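Local coordinates for ciona betagamma-crystallin (Ciona intestinalis, PDB 2BV2), which binds calcium and probably serves as a structural component of the neuroectodermal visual system, as a member of the beta/gamma-crystallin family, at residues A[18-26]-A[44-52]. Sequence-based numbering, arbitrary orientation.
With CA (calcium ion), chain D; ACT (acetate ion), chain E.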
loop_
_atom_site.group_PDB
_atom_site.type_symbol
_atom_site.label_atom_id
_atom_site.label_comp_id
_atom_site.label_asym_id
_atom_site.label_seq_id
_atom_site.Cartn_x
_atom_site.Cartn_y
_atom_site.Cartn_z
ATOM N N LEU A 18 7.636 2.184 4.315
ATOM C CA LEU A 18 8.287 0.893 4.171
ATOM C C LEU A 18 9.391 0.911 3.110
ATOM O O LEU A 18 9.282 1.581 2.070
ATOM C CB LEU A 18 7.262 -0.183 3.822
ATOM C CG LEU A 18 6.193 -0.443 4.881
ATOM C CD1 LEU A 18 5.022 -1.178 4.254
ATOM C CD2 LEU A 18 6.761 -1.226 6.059
ATOM N N GLU A 19 10.470 0.182 3.394
ATOM C CA GLU A 19 11.556 0.026 2.442
ATOM C C GLU A 19 11.852 -1.453 2.170
ATOM O O GLU A 19 12.869 -1.799 1.553
ATOM C CB GLU A 19 12.803 0.734 2.971
ATOM C CG GLU A 19 12.613 2.230 3.126
ATOM C CD GLU A 19 13.731 2.884 3.885
ATOM O OE1 GLU A 19 13.913 2.543 5.077
ATOM O OE2 GLU A 19 14.402 3.753 3.295
ATOM N N THR A 20 10.952 -2.324 2.618
ATOM C CA THR A 20 11.130 -3.766 2.475
ATOM C C THR A 20 9.738 -4.348 2.333
ATOM O O THR A 20 8.760 -3.681 2.654
ATOM C CB THR A 20 11.836 -4.350 3.729
ATOM O OG1 THR A 20 13.145 -3.785 3.848
ATOM C CG2 THR A 20 11.970 -5.857 3.671
ATOM N N SER A 21 9.648 -5.572 1.834
ATOM C CA SER A 21 8.373 -6.243 1.667
ATOM C C SER A 21 7.793 -6.563 3.035
ATOM O O SER A 21 8.529 -6.701 4.003
ATOM C CB SER A 21 8.554 -7.493 0.802
ATOM O OG SER A 21 9.101 -7.153 -0.477
ATOM N N VAL A 22 6.465 -6.633 3.113
ATOM C CA VAL A 22 5.758 -6.949 4.349
ATOM C C VAL A 22 4.618 -7.887 3.991
ATOM O O VAL A 22 3.682 -7.473 3.320
ATOM C CB VAL A 22 5.174 -5.688 5.025
ATOM C CG1 VAL A 22 4.321 -6.073 6.209
ATOM C CG2 VAL A 22 6.310 -4.750 5.442
ATOM N N SER A 23 4.718 -9.142 4.435
ATOM C CA SER A 23 3.737 -10.173 4.082
ATOM C C SER A 23 2.427 -10.030 4.839
ATOM O O SER A 23 1.406 -10.583 4.416
ATOM C CB SER A 23 4.316 -11.572 4.341
ATOM O OG SER A 23 3.304 -12.574 4.333
ATOM N N ASP A 24 2.449 -9.325 5.972
ATOM C CA ASP A 24 1.258 -9.171 6.792
ATOM C C ASP A 24 1.238 -7.798 7.446
ATOM O O ASP A 24 1.890 -7.577 8.473
ATOM C CB ASP A 24 1.223 -10.277 7.850
ATOM C CG ASP A 24 0.054 -10.157 8.815
ATOM O OD1 ASP A 24 -0.889 -9.381 8.556
ATOM O OD2 ASP A 24 0.092 -10.852 9.851
ATOM N N LEU A 25 0.481 -6.876 6.856
ATOM C CA LEU A 25 0.438 -5.500 7.381
ATOM C C LEU A 25 -0.044 -5.383 8.817
ATOM O O LEU A 25 0.174 -4.356 9.427
ATOM C CB LEU A 25 -0.376 -4.575 6.472
ATOM C CG LEU A 25 0.308 -4.153 5.165
ATOM C CD1 LEU A 25 -0.675 -3.429 4.341
ATOM C CD2 LEU A 25 1.544 -3.274 5.384
ATOM N N ASN A 26 -0.703 -6.415 9.345
ATOM C CA ASN A 26 -1.086 -6.448 10.775
ATOM C C ASN A 26 0.085 -6.257 11.731
ATOM O O ASN A 26 -0.095 -5.737 12.834
ATOM C CB ASN A 26 -1.769 -7.749 11.132
ATOM C CG ASN A 26 -3.195 -7.832 10.646
ATOM O OD1 ASN A 26 -4.065 -7.061 11.065
ATOM N ND2 ASN A 26 -3.462 -8.804 9.789
ATOM N N TRP A 44 6.406 -1.219 -6.808
ATOM C CA TRP A 44 5.806 -1.990 -5.705
ATOM C C TRP A 44 4.550 -2.687 -6.173
ATOM O O TRP A 44 3.820 -2.146 -6.985
ATOM C CB TRP A 44 5.455 -1.052 -4.551
ATOM C CG TRP A 44 6.683 -0.501 -3.874
ATOM C CD1 TRP A 44 7.427 0.545 -4.274
ATOM C CD2 TRP A 44 7.268 -0.980 -2.664
ATOM N NE1 TRP A 44 8.480 0.741 -3.406
ATOM C CE2 TRP A 44 8.393 -0.178 -2.400
ATOM C CE3 TRP A 44 6.951 -2.016 -1.777
ATOM C CZ2 TRP A 44 9.199 -0.369 -1.284
ATOM C CZ3 TRP A 44 7.751 -2.209 -0.675
ATOM C CH2 TRP A 44 8.864 -1.393 -0.438
ATOM N N PHE A 45 4.327 -3.901 -5.677
ATOM C CA PHE A 45 3.046 -4.560 -5.820
ATOM C C PHE A 45 2.366 -4.559 -4.462
ATOM O O PHE A 45 2.957 -4.947 -3.458
ATOM C CB PHE A 45 3.227 -6.004 -6.295
ATOM C CG PHE A 45 3.675 -6.115 -7.725
ATOM C CD1 PHE A 45 2.756 -6.082 -8.763
ATOM C CD2 PHE A 45 5.018 -6.262 -8.031
ATOM C CE1 PHE A 45 3.168 -6.190 -10.085
ATOM C CE2 PHE A 45 5.438 -6.374 -9.356
ATOM C CZ PHE A 45 4.509 -6.331 -10.379
ATOM N N VAL A 46 1.108 -4.152 -4.434
ATOM C CA VAL A 46 0.353 -4.186 -3.204
ATOM C C VAL A 46 -0.794 -5.172 -3.395
ATOM O O VAL A 46 -1.347 -5.268 -4.473
ATOM C CB VAL A 46 -0.152 -2.779 -2.781
ATOM C CG1 VAL A 46 1.037 -1.864 -2.530
ATOM C CG2 VAL A 46 -1.091 -2.195 -3.808
ATOM N N PHE A 47 -1.119 -5.907 -2.335
ATOM C CA PHE A 47 -2.030 -7.034 -2.411
ATOM C C PHE A 47 -3.136 -6.921 -1.377
ATOM O O PHE A 47 -2.880 -6.509 -0.254
ATOM C CB PHE A 47 -1.270 -8.320 -2.116
ATOM C CG PHE A 47 -0.139 -8.601 -3.056
ATOM C CD1 PHE A 47 -0.306 -9.479 -4.112
ATOM C CD2 PHE A 47 1.126 -8.059 -2.837
ATOM C CE1 PHE A 47 0.738 -9.759 -4.966
ATOM C CE2 PHE A 47 2.174 -8.342 -3.685
ATOM C CZ PHE A 47 1.986 -9.192 -4.740
ATOM N N ASP A 48 -4.349 -7.344 -1.748
ATOM C CA ASP A 48 -5.480 -7.374 -0.819
ATOM C C ASP A 48 -5.540 -8.566 0.152
ATOM O O ASP A 48 -6.312 -8.509 1.114
ATOM C CB ASP A 48 -6.803 -7.266 -1.577
ATOM C CG ASP A 48 -7.004 -5.895 -2.193
ATOM O OD1 ASP A 48 -6.216 -4.973 -1.882
ATOM O OD2 ASP A 48 -7.952 -5.736 -2.987
ATOM N N ASP A 49 -4.763 -9.628 -0.085
ATOM C CA ASP A 49 -4.589 -10.684 0.907
ATOM C C ASP A 49 -3.188 -10.607 1.489
ATOM O O ASP A 49 -2.292 -9.954 0.930
ATOM C CB ASP A 49 -4.808 -12.095 0.329
ATOM C CG ASP A 49 -6.257 -12.366 -0.078
ATOM O OD1 ASP A 49 -7.153 -11.523 0.216
ATOM O OD2 ASP A 49 -6.479 -13.453 -0.686
ATOM N N GLU A 50 -3.013 -11.277 2.629
ATOM C CA GLU A 50 -1.699 -11.427 3.244
ATOM C C GLU A 50 -0.864 -12.372 2.382
ATOM O O GLU A 50 -1.393 -13.120 1.555
ATOM C CB GLU A 50 -1.828 -11.979 4.660
ATOM C CG GLU A 50 -2.630 -11.098 5.611
ATOM C CD GLU A 50 -2.742 -11.703 7.002
ATOM O OE1 GLU A 50 -3.648 -11.298 7.772
ATOM O OE2 GLU A 50 -1.927 -12.591 7.314
ATOM N N GLY A 51 0.446 -12.310 2.551
ATOM C CA GLY A 51 1.341 -13.225 1.870
ATOM C C GLY A 51 1.501 -12.998 0.381
ATOM O O GLY A 51 1.750 -13.950 -0.353
ATOM N N PHE A 52 1.411 -11.744 -0.069
ATOM C CA PHE A 52 1.617 -11.427 -1.463
ATOM C C PHE A 52 0.671 -12.228 -2.331
ATOM O O PHE A 52 1.090 -12.901 -3.286
ATOM C CB PHE A 52 3.070 -11.711 -1.864
ATOM C CG PHE A 52 4.067 -11.239 -0.854
ATOM C CD1 PHE A 52 5.005 -12.103 -0.323
ATOM C CD2 PHE A 52 4.021 -9.944 -0.387
ATOM C CE1 PHE A 52 5.908 -11.672 0.615
ATOM C CE2 PHE A 52 4.940 -9.497 0.545
ATOM C CZ PHE A 52 5.865 -10.358 1.052
HETATM CA CA CA D . -7.080 -7.294 2.913
HETATM C C ACT E . 6.132 -9.399 7.565
HETATM O O ACT E . 6.667 -9.803 6.494
HETATM O OXT ACT E . 4.881 -9.463 7.652
HETATM C CH3 ACT E . 6.936 -8.827 8.688
#
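S23 and G51 bring the two backbones within 4.5 Å, CA to CA, and one bond ties them: G51 N donates to S23 O over 2.7 Å, nearly straight (171°) and onto a carbonyl lone pair. F52, at positive phi like G51, reaches back with its ring tip, CZ standing 3.7 Å from S23 CA and also touching S21 CB. At the other end the six-membered ring of W44 turns its edge to the E19-T20 backbone, while the indole NE1 of W44 makes a hydrogen bond to S41 O. In the first Greek key of this beta/gamma-crystallin fold, 18-26 leaves the end of strand 15-18 as a loop that runs into a 3-10 turn at 25-26; 44-52 runs from strand 44-47 of the second motif into a calcium loop, where D48 O binds the ion together with D32, E76 and S78. One residue before G51, E50 lays its carboxylate alongside that of D24, planes 11° apart, with D24 OD1 and E50 OE1 3.4 Å from each other: two like-charged acceptors, probably unfavourable unless offset by the N26 amide or a shared proton. With CG anti to the backbone N (chi1 177°), D24 closes an Asx turn, OD1 accepting from N26 N and, through its syn lone pair, from N26 ND2. Replacing D24 by alanine is likely to leave both without this acceptor, the amide freer to turn. Nearby, S23 N and D24 N hold an acetate, most likely picked up from the crystallisation solution.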